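Local coordinates for protein 4-hydroxybutyrate coenzyme A transferase (Shewanella oneidensis, PDB 2OAS) that binds coenzyme A and probably transfers it between carboxylic acids such as acetate and 4-hydroxybutyrate, at residues A[99-104]-A[284-289]; A[21-26]-A[134-139]; A[103-108]-A[139-144]. One frame throughout, in Å; residues are numbered along the deposited sequence.

Contact 1. Residues A[99-104]-A[284-289]; sequences EVPKLF and MDIEQV
The ring of P101 is pressed against I286 and E287, joining the first turn of helix 100-105 to the first turn of the short, N-capped helix 286-289. The case illustrates how one proline can join two sequence regions of one chain: residues 99-104 belong to the N-terminal acetyl-CoA hydrolase/transferase region, residues 284-289 to the C-terminal one. P101 loses the most surface and meets two different chemistries. Its CG lies 3.7 Å from CG1 of I286, and its CD is 3.8 Å from I286 CD1, so the CG1-CD1 end of the isoleucine crosses the CG-CD edge of the proline ring obliquely. I286 achieves this by placing CG1 between its backbone N and carbonyl carbon (chi1 49°), with CD1 extended beyond. Next to it, nearer P101 CB, the E287 chain reaches out fully extended, with CG anti to the backbone N (chi1 -178°), and passes the proline: CB of E287 approaches P101 CG to 3.8 Å, while OE2 comes to 3.1 Å from P101 CB. That oxygen is not left to the proline, since R105 forms a salt bridge with it and another with D285 OD2. The proline thus sits beside a small charged cluster that probably steadies the carboxylate. No hydrogen bond joins the two segments. The side chain of I286 lies about 6 Å from that of E233, the covalent coenzyme A site, which places this interface close to the coenzyme A site. K102 turns its NZ the other way, to G340 O of the second subunit. At the start of helix 286-289, D285 O accepts from both Q288 N and V289 N, and D285 OD1 caps E287 N at 3.0 Å, the N-H pointing almost straight (177°) at the oxygen from above the carboxylate plane.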
loop_
_atom_site.group_PDB
_atom_site.type_symbol
_atom_site.label_atom_id
_atom_site.label_comp_id
_atom_site.label_asym_id
_atom_site.label_seq_id
_atom_site.Cartn_x
_atom_site.Cartn_y
_atom_site.Cartn_z
ATOM N N GLU A 99 -2.735 5.483 -10.423
ATOM C CA GLU A 99 -1.430 5.539 -11.085
ATOM C C GLU A 99 -1.557 5.507 -12.606
ATOM O O GLU A 99 -0.603 5.806 -13.317
ATOM C CB GLU A 99 -0.542 4.360 -10.668
ATOM C CG GLU A 99 -0.219 4.231 -9.188
ATOM C CD GLU A 99 0.669 5.342 -8.662
ATOM O OE1 GLU A 99 1.724 5.613 -9.273
ATOM O OE2 GLU A 99 0.313 5.935 -7.618
ATOM N N VAL A 100 -2.730 5.150 -13.112
ATOM C CA VAL A 100 -2.908 5.067 -14.550
ATOM C C VAL A 100 -2.709 6.409 -15.250
ATOM O O VAL A 100 -2.032 6.478 -16.265
ATOM C CB VAL A 100 -4.284 4.500 -14.894
ATOM C CG1 VAL A 100 -4.412 4.305 -16.392
ATOM C CG2 VAL A 100 -4.484 3.173 -14.160
ATOM N N PRO A 101 -3.296 7.495 -14.726
ATOM C CA PRO A 101 -3.146 8.818 -15.349
ATOM C C PRO A 101 -1.682 9.220 -15.443
ATOM O O PRO A 101 -1.249 9.821 -16.432
ATOM C CB PRO A 101 -3.915 9.734 -14.409
ATOM C CG PRO A 101 -5.000 8.856 -13.917
ATOM C CD PRO A 101 -4.239 7.568 -13.602
ATOM N N LYS A 102 -0.925 8.872 -14.410
ATOM C CA LYS A 102 0.499 9.189 -14.362
ATOM C C LYS A 102 1.303 8.402 -15.407
ATOM O O LYS A 102 2.262 8.923 -15.986
ATOM C CB LYS A 102 1.067 8.905 -12.964
ATOM C CG LYS A 102 2.592 8.970 -12.898
ATOM C CD LYS A 102 3.185 7.819 -12.047
ATOM C CE LYS A 102 4.721 7.723 -12.237
ATOM N NZ LYS A 102 5.424 6.723 -11.353
ATOM N N LEU A 103 0.922 7.142 -15.631
ATOM C CA LEU A 103 1.595 6.287 -16.610
ATOM C C LEU A 103 1.440 6.912 -17.991
ATOM O O LEU A 103 2.331 6.826 -18.841
ATOM C CB LEU A 103 0.969 4.887 -16.613
ATOM C CG LEU A 103 1.736 3.775 -17.338
ATOM C CD1 LEU A 103 2.942 3.391 -16.501
ATOM C CD2 LEU A 103 0.859 2.558 -17.531
ATOM N N PHE A 104 0.292 7.538 -18.221
ATOM C CA PHE A 104 0.051 8.173 -19.503
ATOM C C PHE A 104 0.779 9.498 -19.572
ATOM O O PHE A 104 1.567 9.731 -20.490
ATOM C CB PHE A 104 -1.440 8.404 -19.739
ATOM C CG PHE A 104 -2.244 7.150 -19.847
ATOM C CD1 PHE A 104 -1.638 5.938 -20.171
ATOM C CD2 PHE A 104 -3.617 7.180 -19.639
ATOM C CE1 PHE A 104 -2.385 4.766 -20.282
ATOM C CE2 PHE A 104 -4.383 6.018 -19.751
ATOM C CZ PHE A 104 -3.764 4.803 -20.073
HETATM N N MSE A 284 -14.661 13.572 -10.745
HETATM C CA MSE A 284 -13.281 13.998 -10.709
HETATM C C MSE A 284 -12.354 12.922 -11.246
HETATM O O MSE A 284 -12.702 11.741 -11.252
HETATM C CB MSE A 284 -12.934 14.295 -9.264
HETATM C CG MSE A 284 -11.651 15.029 -9.018
HETATM SE SE MSE A 284 -11.605 15.351 -7.123
HETATM C CE MSE A 284 -12.704 16.940 -7.120
ATOM N N ASP A 285 -11.168 13.350 -11.675
ATOM C CA ASP A 285 -10.126 12.478 -12.215
ATOM C C ASP A 285 -9.608 11.523 -11.145
ATOM O O ASP A 285 -9.227 11.961 -10.064
ATOM C CB ASP A 285 -8.979 13.349 -12.746
ATOM C CG ASP A 285 -7.727 12.552 -13.095
ATOM O OD1 ASP A 285 -7.808 11.312 -13.244
ATOM O OD2 ASP A 285 -6.656 13.177 -13.235
ATOM N N ILE A 286 -9.586 10.225 -11.444
ATOM C CA ILE A 286 -9.124 9.227 -10.483
ATOM C C ILE A 286 -7.765 9.542 -9.866
ATOM O O ILE A 286 -7.465 9.100 -8.761
ATOM C CB ILE A 286 -9.012 7.838 -11.117
ATOM C CG1 ILE A 286 -8.237 7.951 -12.422
ATOM C CG2 ILE A 286 -10.383 7.242 -11.328
ATOM C CD1 ILE A 286 -7.893 6.636 -13.013
ATOM N N GLU A 287 -6.926 10.283 -10.578
ATOM C CA GLU A 287 -5.618 10.619 -10.030
ATOM C C GLU A 287 -5.779 11.435 -8.756
ATOM O O GLU A 287 -4.875 11.475 -7.927
ATOM C CB GLU A 287 -4.789 11.398 -11.045
ATOM C CG GLU A 287 -3.396 11.727 -10.544
ATOM C CD GLU A 287 -2.502 12.285 -11.635
ATOM O OE1 GLU A 287 -1.394 12.754 -11.311
ATOM O OE2 GLU A 287 -2.904 12.251 -12.816
ATOM N N GLN A 288 -6.939 12.074 -8.609
ATOM C CA GLN A 288 -7.252 12.888 -7.432
ATOM C C GLN A 288 -8.223 12.187 -6.480
ATOM O O GLN A 288 -7.932 12.052 -5.294
ATOM C CB GLN A 288 -7.863 14.229 -7.842
ATOM C CG GLN A 288 -6.885 15.359 -8.013
ATOM C CD GLN A 288 -5.872 15.093 -9.099
ATOM O OE1 GLN A 288 -4.746 14.671 -8.822
ATOM N NE2 GLN A 288 -6.270 15.326 -10.354
ATOM N N VAL A 289 -9.369 11.754 -6.999
ATOM C CA VAL A 289 -10.364 11.089 -6.175
ATOM C C VAL A 289 -9.800 9.870 -5.451
ATOM O O VAL A 289 -10.193 9.592 -4.311
ATOM C CB VAL A 289 -11.613 10.656 -6.999
ATOM C CG1 VAL A 289 -11.211 9.728 -8.116
ATOM C CG2 VAL A 289 -12.625 9.958 -6.095
#

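Contact 2. Residues A[21-26]-A[134-139]; sequences TLWTHS and EATLAA
W23 lays the face of its indole over A139: the methyl CB stands 3.6 Å from the centroid of the W23 five-membered ring, a CH-pi contact displaced toward the rim. Other neighbours come from other directions. E134 OE2 arrives at the ring edge, in plane, 3.5 Å from W23 CZ2, with the carboxylate turned 60° against the indole. T136 crosses the indole at about a right angle, and its CB lies 3.6 Å from W23 NE1. Neither that NE1 nor T136 OG1 has a hydrogen-bonding partner in the model, although the contact buries both. With CG anti to the backbone N (chi1 166°), the indole is carried from strand 21-24 down onto helix 136-142. The parallel sheet of the N-terminal, Rossmann-like region is being covered here: helix 136-142 lies in the crossover between neighbouring parallel strands 113-118 and 145-150, and W23 fills the layer between helix and sheet. Just past the end of strand 21-24 polar groups join in. T136 CG2 packs in van der Waals contact on H25 CD2 at 3.3 Å, T136 OG1 sits over a face of the imidazole, and E134 OE1 comes to the imidazole edge. The rotation of the H25 ring is fixed by hydrogen bonds, to S132 O at NE2 and from the N-H of Q117 at ND1. E134, whose chain bends at chi2, divides its oxygens: OE1 takes the N-H of S26 at 2.7 Å (153°), nearly along its C-O axis, whereas OE2 receives A135 N at 2.9 Å on its anti side. The E134 side chain is about 8 Å from bound coenzyme A.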
loop_
_atom_site.group_PDB
_atom_site.type_symbol
_atom_site.label_atom_id
_atom_site.label_comp_id
_atom_site.label_asym_id
_atom_site.label_seq_id
_atom_site.Cartn_x
_atom_site.Cartn_y
_atom_site.Cartn_z
ATOM N N THR A 21 -1.585 1.674 -30.524
ATOM C CA THR A 21 -1.947 1.365 -29.152
ATOM C C THR A 21 -3.153 2.253 -28.898
ATOM O O THR A 21 -3.074 3.477 -29.014
ATOM C CB THR A 21 -0.856 1.737 -28.148
ATOM O OG1 THR A 21 0.334 1.001 -28.446
ATOM C CG2 THR A 21 -1.319 1.398 -26.743
ATOM N N LEU A 22 -4.267 1.617 -28.574
ATOM C CA LEU A 22 -5.509 2.302 -28.339
ATOM C C LEU A 22 -5.970 2.309 -26.879
ATOM O O LEU A 22 -5.645 1.415 -26.078
ATOM C CB LEU A 22 -6.605 1.646 -29.189
ATOM C CG LEU A 22 -6.431 1.575 -30.711
ATOM C CD1 LEU A 22 -7.569 0.776 -31.314
ATOM C CD2 LEU A 22 -6.395 2.975 -31.304
ATOM N N TRP A 23 -6.747 3.331 -26.548
ATOM C CA TRP A 23 -7.328 3.445 -25.222
ATOM C C TRP A 23 -8.817 3.598 -25.440
ATOM O O TRP A 23 -9.243 4.235 -26.404
ATOM C CB TRP A 23 -6.795 4.660 -24.468
ATOM C CG TRP A 23 -7.638 4.952 -23.271
ATOM C CD1 TRP A 23 -8.660 5.862 -23.190
ATOM C CD2 TRP A 23 -7.595 4.281 -22.011
ATOM N NE1 TRP A 23 -9.251 5.800 -21.952
ATOM C CE2 TRP A 23 -8.612 4.840 -21.203
ATOM C CE3 TRP A 23 -6.787 3.268 -21.476
ATOM C CZ2 TRP A 23 -8.858 4.411 -19.897
ATOM C CZ3 TRP A 23 -7.031 2.837 -20.170
ATOM C CH2 TRP A 23 -8.057 3.418 -19.395
ATOM N N THR A 24 -9.608 3.007 -24.557
ATOM C CA THR A 24 -11.060 3.091 -24.658
ATOM C C THR A 24 -11.697 3.608 -23.387
ATOM O O THR A 24 -11.274 3.267 -22.283
ATOM C CB THR A 24 -11.696 1.693 -24.969
ATOM O OG1 THR A 24 -13.113 1.799 -24.883
ATOM C CG2 THR A 24 -11.215 0.633 -23.969
ATOM N N HIS A 25 -12.715 4.443 -23.552
ATOM C CA HIS A 25 -13.467 4.985 -22.421
ATOM C C HIS A 25 -13.904 3.711 -21.694
ATOM O O HIS A 25 -14.293 2.745 -22.344
ATOM C CB HIS A 25 -14.686 5.724 -22.953
ATOM C CG HIS A 25 -15.030 6.969 -22.194
ATOM N ND1 HIS A 25 -15.838 7.952 -22.733
ATOM C CD2 HIS A 25 -14.689 7.390 -20.960
ATOM C CE1 HIS A 25 -15.978 8.927 -21.856
ATOM N NE2 HIS A 25 -15.292 8.617 -20.772
ATOM N N SER A 26 -13.853 3.701 -20.374
ATOM C CA SER A 26 -14.230 2.511 -19.627
ATOM C C SER A 26 -15.535 2.592 -18.840
ATOM O O SER A 26 -16.192 3.622 -18.809
ATOM C CB SER A 26 -13.084 2.132 -18.699
ATOM O OG SER A 26 -11.940 1.821 -19.479
ATOM N N GLU A 134 -12.621 8.836 -14.879
ATOM C CA GLU A 134 -11.501 7.939 -14.585
ATOM C C GLU A 134 -10.155 8.407 -15.151
ATOM O O GLU A 134 -9.687 9.503 -14.832
ATOM C CB GLU A 134 -11.810 6.501 -15.064
ATOM C CG GLU A 134 -12.869 6.352 -16.184
ATOM C CD GLU A 134 -12.291 5.798 -17.477
ATOM O OE1 GLU A 134 -13.061 5.409 -18.386
ATOM O OE2 GLU A 134 -11.056 5.754 -17.586
ATOM N N ALA A 135 -9.533 7.590 -15.985
ATOM C CA ALA A 135 -8.240 7.919 -16.561
ATOM C C ALA A 135 -8.312 8.279 -18.028
ATOM O O ALA A 135 -7.279 8.509 -18.670
ATOM C CB ALA A 135 -7.295 6.756 -16.381
ATOM N N THR A 136 -9.522 8.341 -18.567
ATOM C CA THR A 136 -9.703 8.671 -19.979
ATOM C C THR A 136 -9.282 10.124 -20.242
ATOM O O THR A 136 -8.691 10.436 -21.280
ATOM C CB THR A 136 -11.178 8.367 -20.424
ATOM O OG1 THR A 136 -11.410 8.891 -21.735
ATOM C CG2 THR A 136 -12.169 8.955 -19.448
ATOM N N LEU A 137 -9.544 11.000 -19.278
ATOM C CA LEU A 137 -9.185 12.410 -19.398
ATOM C C LEU A 137 -7.675 12.522 -19.622
ATOM O O LEU A 137 -7.210 13.286 -20.477
ATOM C CB LEU A 137 -9.611 13.139 -18.122
ATOM C CG LEU A 137 -9.532 14.663 -18.065
ATOM C CD1 LEU A 137 -8.114 15.080 -17.827
ATOM C CD2 LEU A 137 -10.079 15.261 -19.353
ATOM N N ALA A 138 -6.916 11.730 -18.868
ATOM C CA ALA A 138 -5.459 11.704 -18.976
ATOM C C ALA A 138 -5.041 11.084 -20.311
ATOM O O ALA A 138 -4.051 11.501 -20.934
ATOM C CB ALA A 138 -4.871 10.910 -17.813
ATOM N N ALA A 139 -5.812 10.087 -20.753
ATOM C CA ALA A 139 -5.545 9.407 -22.023
ATOM C C ALA A 139 -5.781 10.389 -23.168
ATOM O O ALA A 139 -5.020 10.435 -24.131
ATOM C CB ALA A 139 -6.457 8.194 -22.166
#

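Contact 3. Residues A[103-108]-A[139-144]; sequences LFRSGE and ACQVAG
F104 and V142 make the dense half of this contact, and R105 with Q141 the loose half. V142 sets CG1 anti to its carbonyl carbon (chi1 -56°), which leaves the other methyl, CG2, to meet F104 CB at 3.8 Å; CG1 itself rests 3.5 Å from the carbonyl oxygen of F104. The branch thus straddles backbone and side chain at the end of helix 100-105. Deeper in, the phenyl ring approaches A139 obliquely, CE2 coming to 3.9 Å from A139 CB and CD2 to 3.8 Å from A139 CA. The remote part of the F104 ring packs in a T-shaped manner with W23, which ties the pair into the buried layer. This is helix-to-helix packing on one side of the parallel sheet in the N-terminal region, where the C-terminal turns of helices 100-105 and 136-142 lie next to each other. Small A139 lets the aromatic ring come close to the helix backbone. Toward solvent, apolar contact gives way to a single side-chain bond: R105 NH2 donates to Q141 OE1 at 3.2 Å, with an N-H...O angle of 153°. The acceptor lies in the guanidinium plane, but the nitrogen stands about 40° above the plane of the amide, so the geometry is imperfect and Q141 is itself exposed. R105 is held more firmly from its other amino group, NH1, which makes salt bridges with E287 and D285. Beyond the helix the chain leaves the contact through G107, with positive phi and its N bonded to F104 O at 2.9 Å, followed by E108, whose OE2 forms a salt bridge with K393 NZ of the second subunit.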
loop_
_atom_site.group_PDB
_atom_site.type_symbol
_atom_site.label_atom_id
_atom_site.label_comp_id
_atom_site.label_asym_id
_atom_site.label_seq_id
_atom_site.Cartn_x
_atom_site.Cartn_y
_atom_site.Cartn_z
ATOM N N LEU A 103 0.922 7.142 -15.631
ATOM C CA LEU A 103 1.595 6.287 -16.610
ATOM C C LEU A 103 1.440 6.912 -17.991
ATOM O O LEU A 103 2.331 6.826 -18.841
ATOM C CB LEU A 103 0.969 4.887 -16.613
ATOM C CG LEU A 103 1.736 3.775 -17.338
ATOM C CD1 LEU A 103 2.942 3.391 -16.501
ATOM C CD2 LEU A 103 0.859 2.558 -17.531
ATOM N N PHE A 104 0.292 7.538 -18.221
ATOM C CA PHE A 104 0.051 8.173 -19.503
ATOM C C PHE A 104 0.779 9.498 -19.572
ATOM O O PHE A 104 1.567 9.731 -20.490
ATOM C CB PHE A 104 -1.440 8.404 -19.739
ATOM C CG PHE A 104 -2.244 7.150 -19.847
ATOM C CD1 PHE A 104 -1.638 5.938 -20.171
ATOM C CD2 PHE A 104 -3.617 7.180 -19.639
ATOM C CE1 PHE A 104 -2.385 4.766 -20.282
ATOM C CE2 PHE A 104 -4.383 6.018 -19.751
ATOM C CZ PHE A 104 -3.764 4.803 -20.073
ATOM N N ARG A 105 0.530 10.364 -18.595
ATOM C CA ARG A 105 1.163 11.683 -18.584
ATOM C C ARG A 105 2.688 11.667 -18.564
ATOM O O ARG A 105 3.319 12.482 -19.234
ATOM C CB ARG A 105 0.617 12.516 -17.418
ATOM C CG ARG A 105 -0.736 13.148 -17.747
ATOM C CD ARG A 105 -1.647 13.299 -16.539
ATOM N NE ARG A 105 -2.918 13.886 -16.950
ATOM C CZ ARG A 105 -4.015 13.934 -16.202
ATOM N NH1 ARG A 105 -4.027 13.427 -14.975
ATOM N NH2 ARG A 105 -5.106 14.496 -16.700
ATOM N N SER A 106 3.273 10.739 -17.811
ATOM C CA SER A 106 4.727 10.623 -17.715
ATOM C C SER A 106 5.300 10.125 -19.034
ATOM O O SER A 106 6.514 10.053 -19.214
ATOM C CB SER A 106 5.111 9.632 -16.622
ATOM O OG SER A 106 4.766 8.315 -17.017
ATOM N N GLY A 107 4.410 9.758 -19.943
ATOM C CA GLY A 107 4.835 9.263 -21.236
ATOM C C GLY A 107 5.376 7.848 -21.193
ATOM O O GLY A 107 5.898 7.350 -22.193
ATOM N N GLU A 108 5.263 7.188 -20.046
ATOM C CA GLU A 108 5.759 5.819 -19.920
ATOM C C GLU A 108 4.986 4.882 -20.840
ATOM O O GLU A 108 5.557 3.954 -21.410
ATOM C CB GLU A 108 5.661 5.348 -18.464
ATOM C CG GLU A 108 6.626 6.066 -17.515
ATOM C CD GLU A 108 6.388 5.727 -16.044
ATOM O OE1 GLU A 108 5.294 6.058 -15.514
ATOM O OE2 GLU A 108 7.297 5.130 -15.419
ATOM N N ALA A 139 -5.812 10.087 -20.753
ATOM C CA ALA A 139 -5.545 9.407 -22.023
ATOM C C ALA A 139 -5.781 10.389 -23.168
ATOM O O ALA A 139 -5.020 10.435 -24.131
ATOM C CB ALA A 139 -6.457 8.194 -22.166
ATOM N N CYS A 140 -6.845 11.174 -23.063
ATOM C CA CYS A 140 -7.147 12.154 -24.112
ATOM C C CYS A 140 -6.079 13.237 -24.176
ATOM O O CYS A 140 -5.923 13.895 -25.199
ATOM C CB CYS A 140 -8.501 12.810 -23.867
ATOM S SG CYS A 140 -9.872 11.714 -24.179
ATOM N N GLN A 141 -5.344 13.409 -23.081
ATOM C CA GLN A 141 -4.305 14.421 -23.021
ATOM C C GLN A 141 -3.087 14.013 -23.848
ATOM O O GLN A 141 -2.541 14.805 -24.612
ATOM C CB GLN A 141 -3.876 14.663 -21.563
ATOM C CG GLN A 141 -4.087 16.097 -21.039
ATOM C CD GLN A 141 -5.483 16.313 -20.400
ATOM O OE1 GLN A 141 -5.616 16.424 -19.163
ATOM N NE2 GLN A 141 -6.524 16.361 -21.248
ATOM N N VAL A 142 -2.668 12.763 -23.701
ATOM C CA VAL A 142 -1.497 12.289 -24.407
ATOM C C VAL A 142 -1.800 11.554 -25.710
ATOM O O VAL A 142 -0.901 11.290 -26.503
ATOM C CB VAL A 142 -0.662 11.387 -23.489
ATOM C CG1 VAL A 142 -0.300 12.143 -22.227
ATOM C CG2 VAL A 142 -1.441 10.133 -23.130
ATOM N N ALA A 143 -3.061 11.231 -25.948
ATOM C CA ALA A 143 -3.402 10.511 -27.155
ATOM C C ALA A 143 -2.981 11.230 -28.438
ATOM O O ALA A 143 -3.169 12.440 -28.575
ATOM C CB ALA A 143 -4.885 10.242 -27.184
ATOM N N GLY A 144 -2.421 10.476 -29.384
ATOM C CA GLY A 144 -2.022 11.058 -30.653
ATOM C C GLY A 144 -3.222 11.676 -31.362
ATOM O O GLY A 144 -3.136 12.781 -31.900
#

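Contact 2 is buried throughout, every touching residue included, with a methyl over an indole face and a carboxylate bonded to backbone N-H groups; contact 1 is also buried but joins two sequence regions without a direct hydrogen bond; contact 3 runs out to solvent. Contacts 1 and 3 use successive parts of helix 100-105, and contacts 2 and 3 share helix 136-142. R105 bridges the first and third, pairing with the acids of 284-289, while F104 meets W23 between the third and second. I286 also packs on E134 and A135, so contacts 1 and 2 meet on the side nearer coenzyme A, whereas contact 3 lies away from that site.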